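Local coordinates for flagellar motor switch protein fliG (Aquifex aeolicus, PDB 3HJL), which probably forms part of the rotor-mounted switch complex at the base of the flagellar basal body, which contacts the motor components that determine the direction of flagellar rotation, at residues Tyr174-Glu177 and Leu178-Leu182; Lys212-Arg215 and Glu216-Gln220; Ala8-Lys11 and Ala12-Ala15; Ile75-Pro78 and Glu79-Ile82. All blocks are in the same frame, centred on the assembly; numbering follows the deposited sequence.

Interaction 1: Tyr174-Glu177 and Leu178-Leu182; sequences YVKE and LAQIL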
# COMPACT_ATOMS: atom_id res chain seq x y z
N TYR A 174 -16.66 -1.67 3.11
CA TYR A 174 -16.43 -0.65 4.13
C TYR A 174 -15.75 -1.25 5.37
O TYR A 174 -14.78 -0.70 5.87
CB TYR A 174 -17.76 0.01 4.53
CG TYR A 174 -17.65 1.02 5.65
CD1 TYR A 174 -18.01 0.69 6.95
CD2 TYR A 174 -17.19 2.31 5.40
CE1 TYR A 174 -17.90 1.60 7.98
CE2 TYR A 174 -17.08 3.24 6.44
CZ TYR A 174 -17.43 2.88 7.73
OH TYR A 174 -17.34 3.80 8.75
N VAL A 175 -16.26 -2.39 5.81
CA VAL A 175 -15.74 -3.08 6.98
C VAL A 175 -14.35 -3.67 6.71
O VAL A 175 -13.47 -3.58 7.57
CB VAL A 175 -16.72 -4.18 7.47
CG1 VAL A 175 -16.05 -5.06 8.52
CG2 VAL A 175 -17.99 -3.53 8.04
N LYS A 176 -14.17 -4.24 5.52
CA LYS A 176 -12.87 -4.73 5.04
C LYS A 176 -11.82 -3.62 5.10
O LYS A 176 -10.75 -3.82 5.65
CB LYS A 176 -12.99 -5.22 3.59
CG LYS A 176 -11.74 -5.96 3.07
CD LYS A 176 -11.75 -6.11 1.55
CE LYS A 176 -10.43 -6.65 1.05
NZ LYS A 176 -10.43 -6.86 -0.42
N GLU A 177 -12.16 -2.46 4.57
CA GLU A 177 -11.28 -1.29 4.61
C GLU A 177 -10.97 -0.85 6.05
O GLU A 177 -9.84 -0.52 6.35
CB GLU A 177 -11.89 -0.13 3.81
CG GLU A 177 -11.10 1.20 3.84
CD GLU A 177 -9.67 1.06 3.33
OE1 GLU A 177 -9.42 0.15 2.52
OE2 GLU A 177 -8.81 1.89 3.72
N LEU A 178 -11.98 -0.88 6.91
CA LEU A 178 -11.83 -0.60 8.36
C LEU A 178 -10.80 -1.58 8.99
O LEU A 178 -9.90 -1.19 9.73
CB LEU A 178 -13.21 -0.77 9.06
CG LEU A 178 -13.80 0.21 10.08
CD1 LEU A 178 -13.85 1.65 9.56
CD2 LEU A 178 -15.20 -0.27 10.44
N ALA A 179 -10.93 -2.85 8.61
CA ALA A 179 -10.08 -3.91 9.13
C ALA A 179 -8.64 -3.77 8.65
O ALA A 179 -7.71 -3.96 9.43
CB ALA A 179 -10.67 -5.27 8.74
N GLN A 180 -8.46 -3.42 7.37
CA GLN A 180 -7.13 -3.19 6.81
C GLN A 180 -6.41 -1.97 7.41
O GLN A 180 -5.20 -2.01 7.62
CB GLN A 180 -7.19 -3.08 5.28
CG GLN A 180 -7.64 -4.38 4.59
CD GLN A 180 -7.34 -4.42 3.09
OE1 GLN A 180 -8.19 -4.11 2.27
NE2 GLN A 180 -6.12 -4.78 2.75
N ILE A 181 -7.16 -0.90 7.68
CA ILE A 181 -6.61 0.28 8.39
C ILE A 181 -6.20 -0.09 9.83
O ILE A 181 -5.22 0.45 10.36
CB ILE A 181 -7.64 1.46 8.44
CG1 ILE A 181 -7.83 2.08 7.04
CG2 ILE A 181 -7.22 2.57 9.45
CD1 ILE A 181 -6.57 2.71 6.45
N LEU A 182 -6.96 -0.99 10.45
CA LEU A 182 -6.67 -1.46 11.80
C LEU A 182 -5.39 -2.33 11.78
O LEU A 182 -4.53 -2.19 12.65
CB LEU A 182 -7.89 -2.23 12.38
CG LEU A 182 -8.00 -2.37 13.92
CD1 LEU A 182 -9.44 -2.64 14.40
CD2 LEU A 182 -7.06 -3.46 14.44
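Glu177 and Ile181 meet one helical turn apart, and the glutamate is worth following outward. Its CB lies against the next peptide, 3.2 Å from Leu178 N. CG stands anti to the backbone N (chi1 177°), near the same amide, and a bend at chi2 (58°) then swings the carboxylate along the helix. Its OE2 ends 3.5 Å from Ile181 CG1 and nearly as close to Ile181 CD1, so the acid rests on the isoleucine's ethyl branch in a purely van der Waals contact. Ile181 N donates to Glu177 O at 3.0 Å. The same i to i+4 spacing pairs two more sets of side chains. Lys176 and Gln180 run side by side in the same direction, Lys176 CE 3.6 Å from Gln180 OE1. Tyr174 and Leu178 slant across each other, Tyr174 CE1 touching Leu178 CD2 at 4.1 Å. This is regular helical packing in the FliG middle domain, the Tyr174 side chain about 11 Å from that of Arg163 of the EHPQR motif. Tyr174 packs on Leu135 and Leu178 on Thr132, while Ala179 reaches Phe136 and Ile109. Helix 172-193 thus packs against helices 130-137 and 93-114, and through Leu182 on helix 118-125.

Interaction 2: Lys212-Arg215 and Glu216-Gln220; sequences KETR and ELILQ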
# COMPACT_ATOMS: atom_id res chain seq x y z
N LYS A 212 37.98 -10.28 3.64
CA LYS A 212 37.68 -9.73 2.30
C LYS A 212 37.05 -10.72 1.32
O LYS A 212 36.14 -10.34 0.58
CB LYS A 212 38.93 -9.10 1.67
CG LYS A 212 38.65 -8.25 0.42
CD LYS A 212 39.93 -7.76 -0.24
CE LYS A 212 39.63 -7.08 -1.57
NZ LYS A 212 40.87 -6.76 -2.35
N GLU A 213 37.52 -11.96 1.31
CA GLU A 213 36.96 -13.00 0.44
C GLU A 213 35.45 -13.19 0.68
O GLU A 213 34.66 -13.11 -0.26
CB GLU A 213 37.68 -14.34 0.65
CG GLU A 213 39.14 -14.35 0.20
CD GLU A 213 39.83 -15.68 0.47
OE1 GLU A 213 39.38 -16.42 1.37
OE2 GLU A 213 40.84 -15.98 -0.22
N THR A 214 35.08 -13.39 1.94
CA THR A 214 33.67 -13.56 2.32
C THR A 214 32.88 -12.26 2.13
O THR A 214 31.81 -12.27 1.53
CB THR A 214 33.52 -14.00 3.79
OG1 THR A 214 34.29 -15.19 4.03
CG2 THR A 214 32.06 -14.28 4.13
N ARG A 215 33.42 -11.17 2.69
CA ARG A 215 32.81 -9.83 2.61
C ARG A 215 32.46 -9.39 1.19
O ARG A 215 31.36 -8.89 0.95
CB ARG A 215 33.73 -8.79 3.28
CG ARG A 215 33.64 -7.34 2.74
CD ARG A 215 34.32 -6.33 3.65
NE ARG A 215 35.54 -6.86 4.28
CZ ARG A 215 36.79 -6.71 3.82
NH1 ARG A 215 37.07 -6.01 2.71
NH2 ARG A 215 37.78 -7.27 4.51
N GLU A 216 33.41 -9.55 0.27
CA GLU A 216 33.22 -9.13 -1.13
C GLU A 216 32.26 -10.03 -1.91
O GLU A 216 31.52 -9.53 -2.77
CB GLU A 216 34.56 -9.02 -1.86
CG GLU A 216 35.46 -7.91 -1.33
CD GLU A 216 34.92 -6.53 -1.65
OE1 GLU A 216 34.85 -6.21 -2.85
OE2 GLU A 216 34.58 -5.77 -0.71
N LEU A 217 32.29 -11.33 -1.63
CA LEU A 217 31.36 -12.28 -2.27
C LEU A 217 29.90 -12.04 -1.85
O LEU A 217 28.99 -12.19 -2.66
CB LEU A 217 31.77 -13.75 -2.04
CG LEU A 217 32.70 -14.34 -3.11
CD1 LEU A 217 33.96 -13.51 -3.34
CD2 LEU A 217 33.07 -15.78 -2.77
N ILE A 218 29.69 -11.67 -0.58
CA ILE A 218 28.35 -11.34 -0.09
C ILE A 218 27.81 -10.07 -0.75
O ILE A 218 26.68 -10.06 -1.25
CB ILE A 218 28.32 -11.15 1.45
CG1 ILE A 218 28.47 -12.50 2.16
CG2 ILE A 218 27.01 -10.51 1.90
CD1 ILE A 218 28.68 -12.39 3.64
N LEU A 219 28.62 -9.02 -0.74
CA LEU A 219 28.24 -7.72 -1.30
C LEU A 219 27.94 -7.80 -2.80
O LEU A 219 26.97 -7.21 -3.26
CB LEU A 219 29.33 -6.67 -1.04
CG LEU A 219 29.48 -6.15 0.40
CD1 LEU A 219 30.83 -5.43 0.58
CD2 LEU A 219 28.31 -5.21 0.73
N GLN A 220 28.78 -8.53 -3.54
CA GLN A 220 28.61 -8.72 -4.99
C GLN A 220 27.25 -9.33 -5.31
O GLN A 220 26.54 -8.85 -6.19
CB GLN A 220 29.73 -9.61 -5.57
CG GLN A 220 29.94 -9.46 -7.08
CD GLN A 220 30.73 -8.20 -7.48
OE1 GLN A 220 31.10 -8.04 -8.65
NE2 GLN A 220 31.02 -7.32 -6.52
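Lys212 and Glu216, one turn apart, are joined first by the backbone: Glu216 N donates to Lys212 O at 2.9 Å. The next three residues repeat the pattern, down to Leu219 N on Arg215 O at 3.2 Å with an N-H...O angle of 165°, so this is regular alpha-helix from its first turn. Leu217 CD1 also lies 3.2 Å from Glu213 O, the acceptor of its own amide.

The apolar contacts follow the same spacing. Lys212 CG and Glu216 CG touch at 3.7 Å, aliphatic stems passing at a slant. Thr214 CG2 lies alongside Ile218 CD1 at 3.9 Å, the two side chains pointing the same way. Arg215 CG approaches Leu219 CD1.

The charged and polar ends find little within these turns. Arg215 bends at chi3 (37°), which folds its guanidinium back toward the start of the helix, where one face has Lys212 CA 3.3 Å from its plane, offset toward the rim; Arg215 NE makes weak hydrogen bonds to Leu207 O and Leu210 O. Arg215 NH1 stays 4.2 Å from Glu216 OE2, beyond a salt bridge, with the two planes 65° apart. Glu216 finds its ion-pair partner in Arg234, and Thr214 OG1 hydrogen-bonds Asp211 OD1, just before the helix.

Helix 212-225 packs against two others: Leu219 lies on Ile233 and Met237 of helix 227-237, and together with Ile218 it meets Leu207 of helix 199-209.

Interaction 3: Ala8-Lys11 and Ala12-Ala15; sequences ALSK and AQKA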
# COMPACT_ATOMS: atom_id res chain seq x y z
N ALA A 8 -35.48 -14.80 -34.77
CA ALA A 8 -36.82 -14.97 -34.19
C ALA A 8 -36.73 -15.37 -32.70
O ALA A 8 -37.57 -14.97 -31.88
CB ALA A 8 -37.65 -15.99 -34.99
N LEU A 9 -35.69 -16.15 -32.35
CA LEU A 9 -35.41 -16.51 -30.95
C LEU A 9 -35.06 -15.28 -30.08
O LEU A 9 -35.51 -15.20 -28.94
CB LEU A 9 -34.28 -17.56 -30.87
CG LEU A 9 -33.76 -17.96 -29.47
CD1 LEU A 9 -34.90 -18.32 -28.51
CD2 LEU A 9 -32.77 -19.11 -29.57
N SER A 10 -34.29 -14.33 -30.61
CA SER A 10 -33.95 -13.12 -29.86
C SER A 10 -35.12 -12.15 -29.72
O SER A 10 -35.23 -11.46 -28.70
CB SER A 10 -32.74 -12.39 -30.45
OG SER A 10 -32.30 -11.38 -29.54
N LYS A 11 -35.94 -12.04 -30.77
CA LYS A 11 -37.18 -11.25 -30.68
C LYS A 11 -38.09 -11.84 -29.60
O LYS A 11 -38.61 -11.11 -28.76
CB LYS A 11 -37.90 -11.19 -32.02
CG LYS A 11 -37.14 -10.40 -33.10
CD LYS A 11 -37.67 -10.68 -34.50
CE LYS A 11 -36.77 -10.07 -35.58
NZ LYS A 11 -37.21 -10.42 -36.98
N ALA A 12 -38.23 -13.17 -29.59
CA ALA A 12 -38.98 -13.87 -28.53
C ALA A 12 -38.37 -13.66 -27.15
O ALA A 12 -39.09 -13.53 -26.17
CB ALA A 12 -39.09 -15.36 -28.84
N GLN A 13 -37.04 -13.66 -27.08
CA GLN A 13 -36.32 -13.40 -25.82
C GLN A 13 -36.53 -11.96 -25.32
O GLN A 13 -36.66 -11.75 -24.12
CB GLN A 13 -34.82 -13.72 -25.97
CG GLN A 13 -34.51 -15.22 -25.89
CD GLN A 13 -33.08 -15.58 -26.34
OE1 GLN A 13 -32.46 -14.88 -27.14
NE2 GLN A 13 -32.59 -16.72 -25.86
N LYS A 14 -36.55 -11.00 -26.24
CA LYS A 14 -36.90 -9.61 -25.90
C LYS A 14 -38.31 -9.53 -25.33
O LYS A 14 -38.52 -8.91 -24.30
CB LYS A 14 -36.80 -8.68 -27.11
CG LYS A 14 -35.41 -8.20 -27.44
CD LYS A 14 -35.46 -7.18 -28.57
CE LYS A 14 -34.12 -6.48 -28.75
NZ LYS A 14 -34.21 -5.37 -29.73
N ALA A 15 -39.27 -10.13 -26.04
CA ALA A 15 -40.66 -10.22 -25.56
C ALA A 15 -40.74 -10.79 -24.13
O ALA A 15 -41.47 -10.27 -23.29
CB ALA A 15 -41.49 -11.06 -26.50
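Ala12 N to Ala8 O opens a run of four i to i+4 backbone bonds that ends with Ala15 N on Lys11 O at 3.0 Å, nearly straight at 173°. Among the side chains the main meeting is Leu9 with Gln13. The leucine CG is anti to its own backbone N (chi1 175°), which sends the isobutyl group out from the helix, beside the Gln13 side chain that leans back toward the N-terminal end. The two cross at a slant: Gln13 NE2 sits 3.9 Å from Leu9 CD1, and Gln13 CG drops to 3.2 Å from Leu9 O. Gln13 OE1 lies 3.6 Å from Ser10 CA, so the amide spans from the Leu9 side chain to the Ser10 backbone. Lys14 CG brushes Ser10 O at 3.5 Å before its extended chain carries the ammonium off to salt bridges with Glu67 and Glu63. Ala12 CB settles 3.4 Å from Ala8 O. Leu9 and Ala12 also touch Leu45, and Ala15 touches Leu42, both on helix 36-47. The arrangement is that of an amphipathic surface helix, the N-terminal one of the all-helical FliG N-terminal domain: small and apolar residues line the side against helix 36-47, while Lys14 bridges to two acids of helix 54-70.

Interaction 4: Ile75-Pro78 and Glu79-Ile82; sequences IKKP and EEFI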
# COMPACT_ATOMS: atom_id res chain seq x y z
N ILE A 75 -42.98 5.12 -20.12
CA ILE A 75 -42.23 4.50 -19.02
C ILE A 75 -41.97 5.55 -17.93
O ILE A 75 -41.08 6.39 -18.07
CB ILE A 75 -40.88 3.92 -19.52
CG1 ILE A 75 -41.11 2.82 -20.58
CG2 ILE A 75 -40.07 3.36 -18.36
CD1 ILE A 75 -41.88 1.60 -20.08
N LYS A 76 -42.75 5.48 -16.85
CA LYS A 76 -42.69 6.47 -15.77
C LYS A 76 -41.42 6.35 -14.91
O LYS A 76 -40.87 7.36 -14.48
CB LYS A 76 -43.93 6.35 -14.86
CG LYS A 76 -45.25 6.66 -15.57
CD LYS A 76 -46.44 6.29 -14.69
CE LYS A 76 -47.75 6.39 -15.46
NZ LYS A 76 -48.90 5.85 -14.67
N LYS A 77 -40.99 5.11 -14.66
CA LYS A 77 -39.78 4.83 -13.88
C LYS A 77 -38.78 4.03 -14.74
O LYS A 77 -38.71 2.80 -14.63
CB LYS A 77 -40.15 4.04 -12.62
CG LYS A 77 -40.98 4.84 -11.61
CD LYS A 77 -41.45 3.97 -10.45
CE LYS A 77 -42.36 4.75 -9.51
NZ LYS A 77 -42.87 3.92 -8.39
N PRO A 78 -38.03 4.72 -15.63
CA PRO A 78 -37.07 4.04 -16.51
C PRO A 78 -35.92 3.33 -15.80
O PRO A 78 -35.45 2.32 -16.30
CB PRO A 78 -36.53 5.16 -17.40
CG PRO A 78 -36.77 6.39 -16.65
CD PRO A 78 -38.03 6.18 -15.87
N GLU A 79 -35.47 3.85 -14.67
CA GLU A 79 -34.35 3.23 -13.93
C GLU A 79 -34.79 1.92 -13.27
O GLU A 79 -33.99 1.00 -13.12
CB GLU A 79 -33.77 4.20 -12.89
CG GLU A 79 -32.27 4.01 -12.64
CD GLU A 79 -31.40 4.60 -13.75
OE1 GLU A 79 -31.45 5.84 -13.95
OE2 GLU A 79 -30.65 3.84 -14.39
N GLU A 80 -36.07 1.85 -12.89
CA GLU A 80 -36.65 0.63 -12.32
C GLU A 80 -36.83 -0.44 -13.40
O GLU A 80 -36.78 -1.63 -13.11
CB GLU A 80 -37.99 0.96 -11.65
CG GLU A 80 -38.57 -0.17 -10.82
CD GLU A 80 -39.68 0.29 -9.89
OE1 GLU A 80 -39.45 1.22 -9.08
OE2 GLU A 80 -40.78 -0.30 -9.94
N PHE A 81 -37.08 -0.01 -14.64
CA PHE A 81 -37.11 -0.91 -15.80
C PHE A 81 -35.73 -1.54 -16.05
O PHE A 81 -35.63 -2.74 -16.27
CB PHE A 81 -37.60 -0.13 -17.03
CG PHE A 81 -37.62 -0.93 -18.31
CD1 PHE A 81 -38.71 -1.72 -18.62
CD2 PHE A 81 -36.59 -0.81 -19.24
CE1 PHE A 81 -38.76 -2.43 -19.82
CE2 PHE A 81 -36.63 -1.52 -20.43
CZ PHE A 81 -37.72 -2.33 -20.73
N ILE A 82 -34.66 -0.73 -15.98
CA ILE A 82 -33.28 -1.22 -16.20
C ILE A 82 -32.91 -2.29 -15.16
O ILE A 82 -32.33 -3.31 -15.50
CB ILE A 82 -32.18 -0.07 -16.13
CG1 ILE A 82 -32.53 1.17 -16.97
CG2 ILE A 82 -30.82 -0.60 -16.56
CD1 ILE A 82 -33.21 0.90 -18.30
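Pro78 O stands oblique to the Phe81 ring, the flat group here, and comes within 3.3 Å of Phe81 CB; at the ring edge, in its plane, lies Ile82 CD1. The ring stem also meets the preceding loop, Ile75 CG2 standing 4.5 Å from Phe81 CB. Phe81 CG is anti to the backbone N (chi1 178°), and this turns the ring away from the loop and into the domain, onto Leu18 and Ser21 of helix 7-21, Leu22 in the loop after it and Ile68 of helix 54-70. Ile82 curls back instead, its CG1 3.2 Å from Pro78 O, the carbonyl that also accepts Ile82 N at 3.2 Å. One residue earlier, Lys77 O takes two amides: Phe81 N, in the carbonyl plane at 3.2 Å, and more weakly Glu80 N. Lys77 and Glu80 run side by side; Lys77 CD is 3.7 Å from Glu80 OE1, whereas the charged ends, Lys77 NZ and Glu80 OE1, remain 4.4 Å apart and form no salt bridge. This is the start of a helix: Lys77 holds the N-cap position and Pro78 takes the first position of helix 78-88, where a missing amide hydrogen costs no helix bond, in the FliG N-terminal domain.

Overall arrangement
From the N terminus the chain meets interaction 3 first, on helix 7-21, then interaction 4 at the start of helix 78-88, interaction 1 on helix 172-193 and interaction 2 on helix 212-225. Each is local; interactions 1, 2 and 3 lie within one helix, and interaction 4 joins the loop after helix 54-70 to helix 78-88. None closes a long loop, and they run in series without nesting or crossing. Interactions 3 and 4 share the N-terminal domain, their nearest atoms about 8 Å apart, and helix 7-21 also packs against the helix of interaction 4. Interaction 1 belongs to the middle domain. Interaction 2 lies beyond, its centre about 75 Å from that of interaction 3, across the chain's centre, in this elongated all-helical protein.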